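Local coordinates for protein LAE5 (Uncultured bacterium, PDB 5JD3) that probably hydrolyses ester bonds, as an esterase of the GDSL-like lipase/acylhydrolase family, at residues V31-S36 with V107-G112; I37-R42 with G82-T87; R118-P123 with D167-R172; L155-F160 with V192-A197. One frame throughout, in Å; residues are numbered along the deposited sequence.

Contact 1: residues V31-S36 with V107-G112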
loop_
_atom_site.group_PDB
_atom_site.type_symbol
_atom_site.label_atom_id
_atom_site.label_comp_id
_atom_site.label_asym_id
_atom_site.label_seq_id
_atom_site.Cartn_x
_atom_site.Cartn_y
_atom_site.Cartn_z
ATOM N N VAL A 31 9.705 1.368 5.733
ATOM C CA VAL A 31 9.111 0.039 5.736
ATOM C C VAL A 31 7.720 0.080 5.113
ATOM O O VAL A 31 6.836 0.789 5.592
ATOM C CB VAL A 31 9.020 -0.543 7.162
ATOM C CG1 VAL A 31 8.099 -1.753 7.189
ATOM C CG2 VAL A 31 10.405 -0.905 7.674
ATOM N N ILE A 32 7.539 -0.679 4.037
ATOM C CA ILE A 32 6.259 -0.731 3.342
ATOM C C ILE A 32 5.588 -2.081 3.562
ATOM O O ILE A 32 6.129 -3.125 3.196
ATOM C CB ILE A 32 6.429 -0.471 1.835
ATOM C CG1 ILE A 32 7.195 0.834 1.609
ATOM C CG2 ILE A 32 5.074 -0.428 1.147
ATOM C CD1 ILE A 32 7.503 1.122 0.158
ATOM N N ILE A 33 4.402 -2.053 4.163
ATOM C CA ILE A 33 3.711 -3.274 4.556
ATOM C C ILE A 33 2.304 -3.329 3.955
ATOM O O ILE A 33 1.633 -2.305 3.827
ATOM C CB ILE A 33 3.645 -3.387 6.102
ATOM C CG1 ILE A 33 3.025 -4.717 6.534
ATOM C CG2 ILE A 33 2.892 -2.206 6.704
ATOM C CD1 ILE A 33 3.046 -4.938 8.031
ATOM N N GLY A 34 1.871 -4.526 3.566
ATOM C CA GLY A 34 0.555 -4.702 2.978
ATOM C C GLY A 34 0.303 -6.107 2.462
ATOM O O GLY A 34 0.882 -7.074 2.957
ATOM N N ASP A 35 -0.568 -6.218 1.462
ATOM C CA ASP A 35 -0.929 -7.516 0.899
ATOM C C ASP A 35 -0.036 -7.903 -0.281
ATOM O O ASP A 35 1.131 -7.516 -0.337
ATOM C CB ASP A 35 -2.400 -7.522 0.477
ATOM C CG ASP A 35 -2.800 -6.268 -0.276
ATOM O OD1 ASP A 35 -1.994 -5.770 -1.090
ATOM O OD2 ASP A 35 -3.927 -5.776 -0.050
ATOM N N SER A 36 -0.592 -8.669 -1.217
ATOM C CA SER A 36 0.181 -9.192 -2.343
ATOM C C SER A 36 0.642 -8.092 -3.289
ATOM O O SER A 36 1.640 -8.248 -3.993
ATOM C CB SER A 36 -0.633 -10.227 -3.121
ATOM O OG SER A 36 -1.576 -9.599 -3.971
ATOM N N VAL A 107 6.924 4.639 7.798
ATOM C CA VAL A 107 6.113 3.460 7.526
ATOM C C VAL A 107 5.047 3.766 6.482
ATOM O O VAL A 107 4.239 4.678 6.655
ATOM C CB VAL A 107 5.428 2.923 8.798
ATOM C CG1 VAL A 107 4.411 1.849 8.440
ATOM C CG2 VAL A 107 6.460 2.380 9.768
ATOM N N ALA A 108 5.058 3.004 5.395
ATOM C CA ALA A 108 4.017 3.103 4.385
ATOM C C ALA A 108 3.119 1.876 4.465
ATOM O O ALA A 108 3.602 0.744 4.469
ATOM C CB ALA A 108 4.620 3.241 2.998
ATOM N N MET A 109 1.813 2.099 4.543
ATOM C CA MET A 109 0.873 0.994 4.658
ATOM C C MET A 109 -0.203 1.041 3.583
ATOM O O MET A 109 -0.819 2.079 3.341
ATOM C CB MET A 109 0.226 0.984 6.045
ATOM C CG MET A 109 -0.911 -0.014 6.188
ATOM S SD MET A 109 -1.395 -0.278 7.902
ATOM C CE MET A 109 -1.464 1.407 8.498
ATOM N N MET A 110 -0.413 -0.099 2.936
ATOM C CA MET A 110 -1.474 -0.241 1.954
ATOM C C MET A 110 -2.265 -1.511 2.230
ATOM O O MET A 110 -1.783 -2.620 1.995
ATOM C CB MET A 110 -0.903 -0.264 0.540
ATOM C CG MET A 110 -1.934 -0.599 -0.509
ATOM S SD MET A 110 -1.266 -0.593 -2.174
ATOM C CE MET A 110 -2.565 -1.484 -3.005
ATOM N N ILE A 111 -3.482 -1.345 2.736
ATOM C CA ILE A 111 -4.299 -2.482 3.129
ATOM C C ILE A 111 -5.781 -2.159 2.946
ATOM O O ILE A 111 -6.190 -1.000 3.043
ATOM C CB ILE A 111 -4.012 -2.890 4.597
ATOM C CG1 ILE A 111 -4.474 -4.323 4.869
ATOM C CG2 ILE A 111 -4.623 -1.892 5.578
ATOM C CD1 ILE A 111 -3.644 -5.371 4.159
ATOM N N GLY A 112 -6.582 -3.180 2.655
ATOM C CA GLY A 112 -8.008 -2.985 2.473
ATOM C C GLY A 112 -8.599 -3.759 1.310
ATOM O O GLY A 112 -9.791 -4.066 1.311
HETATM O O HOH W 1 -6.078 -6.059 1.773
#
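Strand 31-34 and strand 107-110 run side by side through three backbone hydrogen bonds: A108 N gives to V31 O at 2.8 Å, I33 N to A108 O at 2.9 Å, and M110 N to I33 O at 3.1 Å. V31 and I33 thus straddle A108, the pattern of a parallel pair, and the segment axes diverge by only 17°. These are neighbouring inner strands of the five-stranded parallel sheet of the GDSL hydrolase fold. Between the N-H bonds, CA-H groups lean on the same carbonyls; I32 CA comes within 3.2 Å of A108 O.

Packing follows the register. On one face the small A108 lies beside I32, whose CG1 is 3.8 Å from A108 CB; Y59, V60 and L63 of helix 59-70 cover I32. On the other face I33 CG2 meets M109 CB at 4.2 Å, with helix 88-100 over both residues. G34 suits its place opposite M110, since a beta carbon there would run into M110 O.

Beyond the sheet, D35 stands before helix 36-39 and its OD1 takes the N-H of I37. The next residue, S36, is hydrogen-bonded to H216 and is probably the nucleophile of a Ser-His-Asp triad. A water spans D35 and G112: it lies 2.8 Å from D35 OD2 and accepts from G112 N at 3.1 Å.

Contact 2: residues I37-R42 with G82-T87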
loop_
_atom_site.group_PDB
_atom_site.type_symbol
_atom_site.label_atom_id
_atom_site.label_comp_id
_atom_site.label_asym_id
_atom_site.label_seq_id
_atom_site.Cartn_x
_atom_site.Cartn_y
_atom_site.Cartn_z
ATOM N N ILE A 37 -0.091 -6.984 -3.309
ATOM C CA ILE A 37 0.278 -5.846 -4.141
ATOM C C ILE A 37 1.591 -5.251 -3.637
ATOM O O ILE A 37 2.388 -4.726 -4.414
ATOM C CB ILE A 37 -0.830 -4.776 -4.155
ATOM C CG1 ILE A 37 -2.155 -5.400 -4.593
ATOM C CG2 ILE A 37 -0.461 -3.627 -5.083
ATOM C CD1 ILE A 37 -2.102 -6.042 -5.964
ATOM N N THR A 38 1.816 -5.355 -2.331
ATOM C CA THR A 38 3.087 -4.958 -1.738
ATOM C C THR A 38 4.097 -6.100 -1.842
ATOM O O THR A 38 5.256 -5.885 -2.200
ATOM C CB THR A 38 2.921 -4.551 -0.263
ATOM O OG1 THR A 38 1.962 -3.491 -0.165
ATOM C CG2 THR A 38 4.246 -4.081 0.316
ATOM N N ASP A 39 3.636 -7.308 -1.528
ATOM C CA ASP A 39 4.452 -8.521 -1.603
ATOM C C ASP A 39 5.115 -8.662 -2.969
ATOM O O ASP A 39 6.341 -8.662 -3.075
ATOM C CB ASP A 39 3.587 -9.753 -1.309
ATOM C CG ASP A 39 4.406 -11.008 -1.048
ATOM O OD1 ASP A 39 5.555 -11.104 -1.527
ATOM O OD2 ASP A 39 3.886 -11.911 -0.362
ATOM N N ALA A 40 4.288 -8.793 -4.004
ATOM C CA ALA A 40 4.748 -8.874 -5.389
ATOM C C ALA A 40 5.729 -10.023 -5.630
ATOM O O ALA A 40 6.586 -9.942 -6.510
ATOM C CB ALA A 40 5.374 -7.552 -5.811
ATOM N N GLY A 41 5.599 -11.088 -4.845
ATOM C CA GLY A 41 6.386 -12.291 -5.054
ATOM C C GLY A 41 7.812 -12.230 -4.539
ATOM O O GLY A 41 8.691 -12.919 -5.054
ATOM N N ARG A 42 8.042 -11.408 -3.520
ATOM C CA ARG A 42 9.363 -11.303 -2.909
ATOM C C ARG A 42 9.746 -12.606 -2.217
ATOM O O ARG A 42 8.883 -13.419 -1.886
ATOM C CB ARG A 42 9.402 -10.151 -1.901
ATOM C CG ARG A 42 8.557 -10.397 -0.657
ATOM C CD ARG A 42 8.545 -9.187 0.261
ATOM N NE ARG A 42 7.682 -9.383 1.422
ATOM C CZ ARG A 42 8.103 -9.822 2.604
ATOM N NH1 ARG A 42 9.384 -10.108 2.789
ATOM N NH2 ARG A 42 7.244 -9.970 3.603
ATOM N N GLY A 82 5.299 -6.921 2.640
ATOM C CA GLY A 82 4.003 -7.299 2.108
ATOM C C GLY A 82 3.760 -8.796 2.156
ATOM O O GLY A 82 4.613 -9.587 1.751
ATOM N N ASN A 83 2.592 -9.183 2.660
ATOM C CA ASN A 83 2.193 -10.587 2.720
ATOM C C ASN A 83 0.884 -10.820 1.975
ATOM O O ASN A 83 -0.126 -10.192 2.282
ATOM C CB ASN A 83 2.049 -11.048 4.173
ATOM C CG ASN A 83 3.381 -11.163 4.888
ATOM O OD1 ASN A 83 4.412 -10.712 4.389
ATOM N ND2 ASN A 83 3.364 -11.767 6.070
ATOM N N SER A 84 0.902 -11.730 1.005
ATOM C CA SER A 84 -0.271 -11.999 0.175
ATOM C C SER A 84 -1.477 -12.475 0.984
ATOM O O SER A 84 -1.333 -13.209 1.961
ATOM C CB SER A 84 0.068 -13.041 -0.895
ATOM O OG SER A 84 1.115 -12.587 -1.734
ATOM N N GLY A 85 -2.665 -12.043 0.569
ATOM C CA GLY A 85 -3.906 -12.474 1.189
ATOM C C GLY A 85 -4.254 -11.733 2.466
ATOM O O GLY A 85 -5.328 -11.930 3.035
ATOM N N ASN A 86 -3.349 -10.868 2.909
ATOM C CA ASN A 86 -3.500 -10.182 4.188
ATOM C C ASN A 86 -4.638 -9.171 4.241
ATOM O O ASN A 86 -4.872 -8.419 3.294
ATOM C CB ASN A 86 -2.196 -9.475 4.558
ATOM C CG ASN A 86 -1.263 -10.356 5.361
ATOM O OD1 ASN A 86 -0.636 -9.902 6.319
ATOM N ND2 ASN A 86 -1.174 -11.626 4.983
ATOM N N THR A 87 -5.345 -9.170 5.367
ATOM C CA THR A 87 -6.281 -8.107 5.697
ATOM C C THR A 87 -5.636 -7.240 6.770
ATOM O O THR A 87 -4.503 -7.498 7.178
ATOM C CB THR A 87 -7.629 -8.657 6.197
ATOM O OG1 THR A 87 -7.431 -9.374 7.422
ATOM C CG2 THR A 87 -8.244 -9.587 5.161
HETATM O O HOH W 2 2.923 -12.043 -3.720
#
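The guanidinium group of R42 turns an edge, not a face, to the 82-87 loop: G82 O and N83 OD1 both lie there near its plane. Two nitrogens grip G82 O side-on, NE at 3.1 Å and NH2 at 3.2 Å, with the oxygen close to the guanidinium plane. The carbonyl is met unevenly, because NE is tilted only slightly from its plane whereas NH2 sits well above it. NH2 also gives a weak bond to N83 OD1 at 3.0 Å, and the amide of N83 is turned only 22° from the guanidinium. Extended from CG to NE, the R42 side chain carries these donors across to the loop.

The carboxylate of D39 works on both segments. Its CG is anti to the backbone N (chi1 -167°), which sends OD2 to S84 N at 3.3 Å, on the anti lone pair, while OD1 accepts from R42 N. This last bond, to the backbone N three residues on, makes an Asx motif within the type I' turn D39-R42 that follows helix 36-39. That helix begins at S36, the probable triad serine of this GDSL-family fold, and the opposing loop leads from strand 77-82 to helix 88-100.

Packing is close beside the polar network: T38 CG2 rests 3.7 Å from G82 CA, and a beta carbon on G82 would collide with D39 N and T38 CB. T38 OG1 itself bonds to Y59. A water bridges S84 OG, at 2.7 Å, and G41 N, to which its bond is weak.

Contact 3: residues R118-P123 with D167-R172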
loop_
_atom_site.group_PDB
_atom_site.type_symbol
_atom_site.label_atom_id
_atom_site.label_comp_id
_atom_site.label_asym_id
_atom_site.label_seq_id
_atom_site.Cartn_x
_atom_site.Cartn_y
_atom_site.Cartn_z
ATOM N N ARG A 118 -12.970 -10.241 -0.109
ATOM C CA ARG A 118 -13.524 -11.481 0.429
ATOM C C ARG A 118 -15.039 -11.417 0.591
ATOM O O ARG A 118 -15.715 -12.447 0.594
ATOM C CB ARG A 118 -12.871 -11.822 1.769
ATOM C CG ARG A 118 -11.375 -12.102 1.692
ATOM C CD ARG A 118 -11.057 -13.356 0.882
ATOM N NE ARG A 118 -10.952 -13.087 -0.550
ATOM C CZ ARG A 118 -9.850 -12.651 -1.151
ATOM N NH1 ARG A 118 -9.846 -12.435 -2.459
ATOM N NH2 ARG A 118 -8.750 -12.431 -0.444
ATOM N N GLN A 119 -15.570 -10.206 0.717
ATOM C CA GLN A 119 -17.008 -10.022 0.863
ATOM C C GLN A 119 -17.738 -10.281 -0.452
ATOM O O GLN A 119 -18.967 -10.334 -0.485
ATOM C CB GLN A 119 -17.318 -8.609 1.364
ATOM C CG GLN A 119 -16.602 -8.235 2.652
ATOM C CD GLN A 119 -16.902 -6.817 3.096
ATOM O OE1 GLN A 119 -18.040 -6.353 3.009
ATOM N NE2 GLN A 119 -15.878 -6.117 3.573
ATOM N N PHE A 120 -16.980 -10.450 -1.533
ATOM C CA PHE A 120 -17.578 -10.618 -2.853
ATOM C C PHE A 120 -17.236 -11.949 -3.532
ATOM O O PHE A 120 -18.072 -12.508 -4.243
ATOM C CB PHE A 120 -17.175 -9.453 -3.759
ATOM C CG PHE A 120 -17.745 -8.131 -3.327
ATOM C CD1 PHE A 120 -19.040 -7.777 -3.671
ATOM C CD2 PHE A 120 -16.993 -7.245 -2.573
ATOM C CE1 PHE A 120 -19.573 -6.565 -3.273
ATOM C CE2 PHE A 120 -17.520 -6.030 -2.173
ATOM C CZ PHE A 120 -18.812 -5.690 -2.523
ATOM N N ASP A 121 -16.026 -12.463 -3.326
ATOM C CA ASP A 121 -15.680 -13.760 -3.907
ATOM C C ASP A 121 -15.947 -14.894 -2.918
ATOM O O ASP A 121 -16.002 -16.062 -3.302
ATOM C CB ASP A 121 -14.221 -13.789 -4.387
ATOM C CG ASP A 121 -13.227 -13.384 -3.312
ATOM O OD1 ASP A 121 -13.573 -13.417 -2.114
ATOM O OD2 ASP A 121 -12.082 -13.040 -3.675
ATOM N N LEU A 122 -16.114 -14.539 -1.647
ATOM C CA LEU A 122 -16.528 -15.495 -0.623
ATOM C C LEU A 122 -17.657 -14.913 0.226
ATOM O O LEU A 122 -17.485 -14.698 1.426
ATOM C CB LEU A 122 -15.349 -15.879 0.271
ATOM C CG LEU A 122 -14.172 -16.616 -0.370
ATOM C CD1 LEU A 122 -13.069 -16.832 0.653
ATOM C CD2 LEU A 122 -14.620 -17.944 -0.963
ATOM N N PRO A 123 -18.825 -14.668 -0.393
ATOM C CA PRO A 123 -19.912 -13.929 0.262
ATOM C C PRO A 123 -20.565 -14.692 1.410
ATOM O O PRO A 123 -21.187 -14.076 2.277
ATOM C CB PRO A 123 -20.925 -13.709 -0.874
ATOM C CG PRO A 123 -20.214 -14.096 -2.141
ATOM C CD PRO A 123 -19.215 -15.122 -1.736
ATOM N N ASP A 167 -20.510 -0.049 -9.308
ATOM C CA ASP A 167 -20.213 -1.467 -9.149
ATOM C C ASP A 167 -20.110 -1.769 -7.660
ATOM O O ASP A 167 -19.457 -1.031 -6.919
ATOM C CB ASP A 167 -18.918 -1.845 -9.872
ATOM C CG ASP A 167 -18.530 -3.298 -9.656
ATOM O OD1 ASP A 167 -18.909 -4.149 -10.490
ATOM O OD2 ASP A 167 -17.841 -3.591 -8.656
ATOM N N ALA A 168 -20.758 -2.849 -7.231
ATOM C CA ALA A 168 -20.873 -3.185 -5.813
ATOM C C ALA A 168 -19.527 -3.218 -5.094
ATOM O O ALA A 168 -19.415 -2.752 -3.961
ATOM C CB ALA A 168 -21.581 -4.522 -5.652
ATOM N N MET A 169 -18.509 -3.760 -5.753
ATOM C CA MET A 169 -17.190 -3.872 -5.141
ATOM C C MET A 169 -16.405 -2.561 -5.222
ATOM O O MET A 169 -15.684 -2.208 -4.289
ATOM C CB MET A 169 -16.392 -5.004 -5.791
ATOM C CG MET A 169 -14.963 -5.107 -5.284
ATOM S SD MET A 169 -14.228 -6.738 -5.488
ATOM C CE MET A 169 -12.506 -6.351 -5.182
ATOM N N ARG A 170 -16.544 -1.844 -6.332
ATOM C CA ARG A 170 -15.886 -0.550 -6.483
ATOM C C ARG A 170 -16.439 0.451 -5.474
ATOM O O ARG A 170 -15.683 1.189 -4.840
ATOM C CB ARG A 170 -16.054 -0.011 -7.906
ATOM C CG ARG A 170 -15.596 1.433 -8.078
ATOM C CD ARG A 170 -14.122 1.601 -7.730
ATOM N NE ARG A 170 -13.780 2.990 -7.433
ATOM C CZ ARG A 170 -13.287 3.850 -8.320
ATOM N NH1 ARG A 170 -13.007 5.092 -7.951
ATOM N NH2 ARG A 170 -13.072 3.471 -9.573
ATOM N N ALA A 171 -17.759 0.467 -5.328
ATOM C CA ALA A 171 -18.414 1.353 -4.371
ATOM C C ALA A 171 -18.040 0.976 -2.944
ATOM O O ALA A 171 -17.882 1.843 -2.085
ATOM C CB ALA A 171 -19.922 1.311 -4.554
ATOM N N ARG A 172 -17.901 -0.324 -2.700
ATOM C CA ARG A 172 -17.486 -0.826 -1.396
ATOM C C ARG A 172 -16.028 -0.474 -1.133
ATOM O O ARG A 172 -15.654 -0.123 -0.014
ATOM C CB ARG A 172 -17.685 -2.341 -1.314
ATOM C CG ARG A 172 -17.439 -2.943 0.062
ATOM C CD ARG A 172 -18.537 -2.561 1.040
ATOM N NE ARG A 172 -18.535 -3.412 2.227
ATOM C CZ ARG A 172 -19.374 -3.271 3.248
ATOM N NH1 ARG A 172 -20.287 -2.310 3.231
ATOM N NH2 ARG A 172 -19.300 -4.092 4.286
#
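F120 supplies the tight part of this contact, its ring set against the N-terminal turns of helix 168-187. M169 covers one face: its CB stands 3.9 Å from the ring centroid and only 11° off the normal, a CH-pi contact. From there the extended M169 chain leads away, leaving SD obliquely placed at 4.8 Å from the centroid in a Met-aromatic contact. The aliphatic base of R172 comes to the ring edge instead, CB being 3.7 Å from F120 CZ, and A168 CB approaches F120 CE1 at the same distance, 3.7 Å. Beyond the segments, W117 and F160 also touch M169.

Two helices of the fold meet here, the C-terminal end of helix 113-121 and the N-terminal end of helix 168-187, about 19 Å from the centre of the chain to the centre of the contact. D167 is the N-cap of the latter; its OD2 receives M169 N and R170 N and so fixes the turn on which the ring lies.

The looser, partly exposed side is polar. R172, bent at chi2 (71°), swings its guanidinium past the ring to Q119, where OE1 accepts from NH2 at 2.9 Å, on a lone pair in the carbonyl plane, and weakly from NE at 3.1 Å. Amide and guanidinium planes stand 86° apart, while Q119 NE2 bonds to Y176 and to D115 O. With an alanine in place of R172, Q119 OE1 would probably lose both donors and the ring edge the CG that lies in its plane, only CB remaining.

Contact 4: residues L155-F160 with V192-A197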
loop_
_atom_site.group_PDB
_atom_site.type_symbol
_atom_site.label_atom_id
_atom_site.label_comp_id
_atom_site.label_asym_id
_atom_site.label_seq_id
_atom_site.Cartn_x
_atom_site.Cartn_y
_atom_site.Cartn_z
ATOM N N LEU A 155 -0.183 6.488 4.239
ATOM C CA LEU A 155 -1.292 5.569 4.014
ATOM C C LEU A 155 -1.692 5.552 2.543
ATOM O O LEU A 155 -2.109 6.569 1.991
ATOM C CB LEU A 155 -2.492 5.945 4.884
ATOM C CG LEU A 155 -2.239 5.932 6.393
ATOM C CD1 LEU A 155 -3.530 6.163 7.164
ATOM C CD2 LEU A 155 -1.585 4.626 6.811
ATOM N N LEU A 156 -1.552 4.390 1.914
ATOM C CA LEU A 156 -1.938 4.223 0.518
ATOM C C LEU A 156 -3.304 3.559 0.434
ATOM O O LEU A 156 -3.497 2.455 0.945
ATOM C CB LEU A 156 -0.896 3.401 -0.247
ATOM C CG LEU A 156 0.497 4.006 -0.456
ATOM C CD1 LEU A 156 1.385 3.819 0.767
ATOM C CD2 LEU A 156 1.155 3.415 -1.694
ATOM N N THR A 157 -4.249 4.235 -0.211
ATOM C CA THR A 157 -5.623 3.754 -0.281
ATOM C C THR A 157 -5.725 2.428 -1.031
ATOM O O THR A 157 -4.982 2.186 -1.985
ATOM C CB THR A 157 -6.553 4.795 -0.955
ATOM O OG1 THR A 157 -7.912 4.348 -0.889
ATOM C CG2 THR A 157 -6.168 5.012 -2.409
ATOM N N PRO A 158 -6.631 1.548 -0.581
ATOM C CA PRO A 158 -6.922 0.349 -1.366
ATOM C C PRO A 158 -7.605 0.747 -2.665
ATOM O O PRO A 158 -8.201 1.822 -2.727
ATOM C CB PRO A 158 -7.861 -0.451 -0.460
ATOM C CG PRO A 158 -8.502 0.581 0.412
ATOM C CD PRO A 158 -7.435 1.611 0.653
ATOM N N TYR A 159 -7.519 -0.091 -3.688
ATOM C CA TYR A 159 -8.093 0.267 -4.973
ATOM C C TYR A 159 -8.831 -0.892 -5.622
ATOM O O TYR A 159 -8.673 -2.051 -5.238
ATOM C CB TYR A 159 -7.003 0.774 -5.924
ATOM C CG TYR A 159 -6.020 -0.293 -6.351
ATOM C CD1 TYR A 159 -6.252 -1.070 -7.481
ATOM C CD2 TYR A 159 -4.863 -0.528 -5.626
ATOM C CE1 TYR A 159 -5.361 -2.050 -7.869
ATOM C CE2 TYR A 159 -3.966 -1.502 -6.013
ATOM C CZ TYR A 159 -4.219 -2.261 -7.130
ATOM O OH TYR A 159 -3.322 -3.232 -7.511
ATOM N N PHE A 160 -9.642 -0.551 -6.616
ATOM C CA PHE A 160 -10.269 -1.528 -7.487
ATOM C C PHE A 160 -10.184 -0.975 -8.901
ATOM O O PHE A 160 -10.708 0.102 -9.181
ATOM C CB PHE A 160 -11.718 -1.788 -7.071
ATOM C CG PHE A 160 -12.350 -2.964 -7.761
ATOM C CD1 PHE A 160 -11.632 -4.131 -7.970
ATOM C CD2 PHE A 160 -13.668 -2.909 -8.183
ATOM C CE1 PHE A 160 -12.214 -5.216 -8.599
ATOM C CE2 PHE A 160 -14.256 -3.991 -8.812
ATOM C CZ PHE A 160 -13.526 -5.146 -9.020
ATOM N N VAL A 192 -1.767 8.677 0.087
ATOM C CA VAL A 192 -1.562 8.504 -1.342
ATOM C C VAL A 192 -2.841 7.992 -1.995
ATOM O O VAL A 192 -3.324 6.907 -1.670
ATOM C CB VAL A 192 -0.410 7.529 -1.636
ATOM C CG1 VAL A 192 -0.270 7.312 -3.133
ATOM C CG2 VAL A 192 0.887 8.054 -1.048
ATOM N N ASP A 193 -3.389 8.785 -2.908
ATOM C CA ASP A 193 -4.611 8.408 -3.607
ATOM C C ASP A 193 -4.294 7.514 -4.802
ATOM O O ASP A 193 -4.239 7.976 -5.942
ATOM C CB ASP A 193 -5.376 9.654 -4.059
ATOM C CG ASP A 193 -6.712 9.320 -4.695
ATOM O OD1 ASP A 193 -7.215 10.144 -5.486
ATOM O OD2 ASP A 193 -7.258 8.234 -4.403
ATOM N N VAL A 194 -4.078 6.232 -4.527
ATOM C CA VAL A 194 -3.783 5.251 -5.563
ATOM C C VAL A 194 -4.992 5.026 -6.466
ATOM O O VAL A 194 -4.854 4.906 -7.685
ATOM C CB VAL A 194 -3.349 3.905 -4.950
ATOM C CG1 VAL A 194 -2.987 2.910 -6.045
ATOM C CG2 VAL A 194 -2.179 4.109 -3.999
ATOM N N GLN A 195 -6.173 4.969 -5.859
ATOM C CA GLN A 195 -7.416 4.773 -6.600
ATOM C C GLN A 195 -7.620 5.876 -7.632
ATOM O O GLN A 195 -7.979 5.606 -8.778
ATOM C CB GLN A 195 -8.611 4.725 -5.646
ATOM C CG GLN A 195 -9.953 4.549 -6.340
ATOM C CD GLN A 195 -10.078 3.207 -7.032
ATOM O OE1 GLN A 195 -10.312 2.183 -6.390
ATOM N NE2 GLN A 195 -9.923 3.205 -8.352
ATOM N N GLY A 196 -7.385 7.116 -7.216
ATOM C CA GLY A 196 -7.497 8.255 -8.109
ATOM C C GLY A 196 -6.494 8.174 -9.242
ATOM O O GLY A 196 -6.792 8.555 -10.375
ATOM N N ALA A 197 -5.300 7.673 -8.935
ATOM C CA ALA A 197 -4.256 7.500 -9.937
ATOM C C ALA A 197 -4.703 6.518 -11.012
ATOM O O ALA A 197 -4.485 6.747 -12.203
ATOM C CB ALA A 197 -2.963 7.028 -9.287
#
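L156 and V192 lie side by side at the apolar centre, pointing the same way, with L156 CG 3.8 Å from V192 CB. V194 continues this layer: its CG2 reaches L156 CB at 4.0 Å, and its CG1 meets Y159 CD2 obliquely at 3.9 Å. I225 of helix 219-232 packs against both V194 and Y159, while A228 and A232 touch V192. T157 fills the middle of the contact. Its CG2 sits between the backbone N and the carbonyl carbon (OG1 chi1 -174°), which presses the methyl to 3.2 Å from V194 N at the start of helix 194-201.

Around this core the backbones pair as parallel strands for one short step. V192 N bonds to L155 O, and T157 N to V192 O, the latter almost straight at 175°. Beyond this step the strand pairing stops, and the side chain of Q195 supplies the next bonds.

Q195, bent at chi2 (66°), turns its amide back against the backbone of F160: OE1 accepts from F160 N at 2.8 Å, and NE2 gives a weak bond to F160 O at 3.3 Å. NE2 also reaches D199. A leucine in place of Q195 would probably leave F160 N without its acceptor and let the 157-160 loop shift from the helix. D193 caps that helix, its OD2 taking G196 N while bridging to R181.

This is the outer margin of the parallel sheet, where strands 152-156 and 190-192 end together and release a loop and a helix, as at the C-terminal strand ends of the GDSL (SGNH) hydrolase fold; Y159 there lies near the probable catalytic triad.

Overall arrangement
From the N terminus, strand 29-34 runs into helix 36-39, so contacts 1 and 2 begin consecutively. Contact 2 closes the smaller loop, back to the turn after strand 77-82, and is nested inside the loop closed by contact 1 at strand 106-110; a probable hydrogen bond, G34 O to N83 N at 2.7 Å, joins the two. Contacts 3 and 4 come after both and cross each other: contact 3 closes the loop from helix 113-121 to helix 168-187 at the surface, contact 4 that from strand 152-156 to helix 194-201. Contact 4 extends the sheet of contact 1 through a probable hydrogen bond, M109 O to L156 N at 2.8 Å, and its F160 packs against M169 of contact 3.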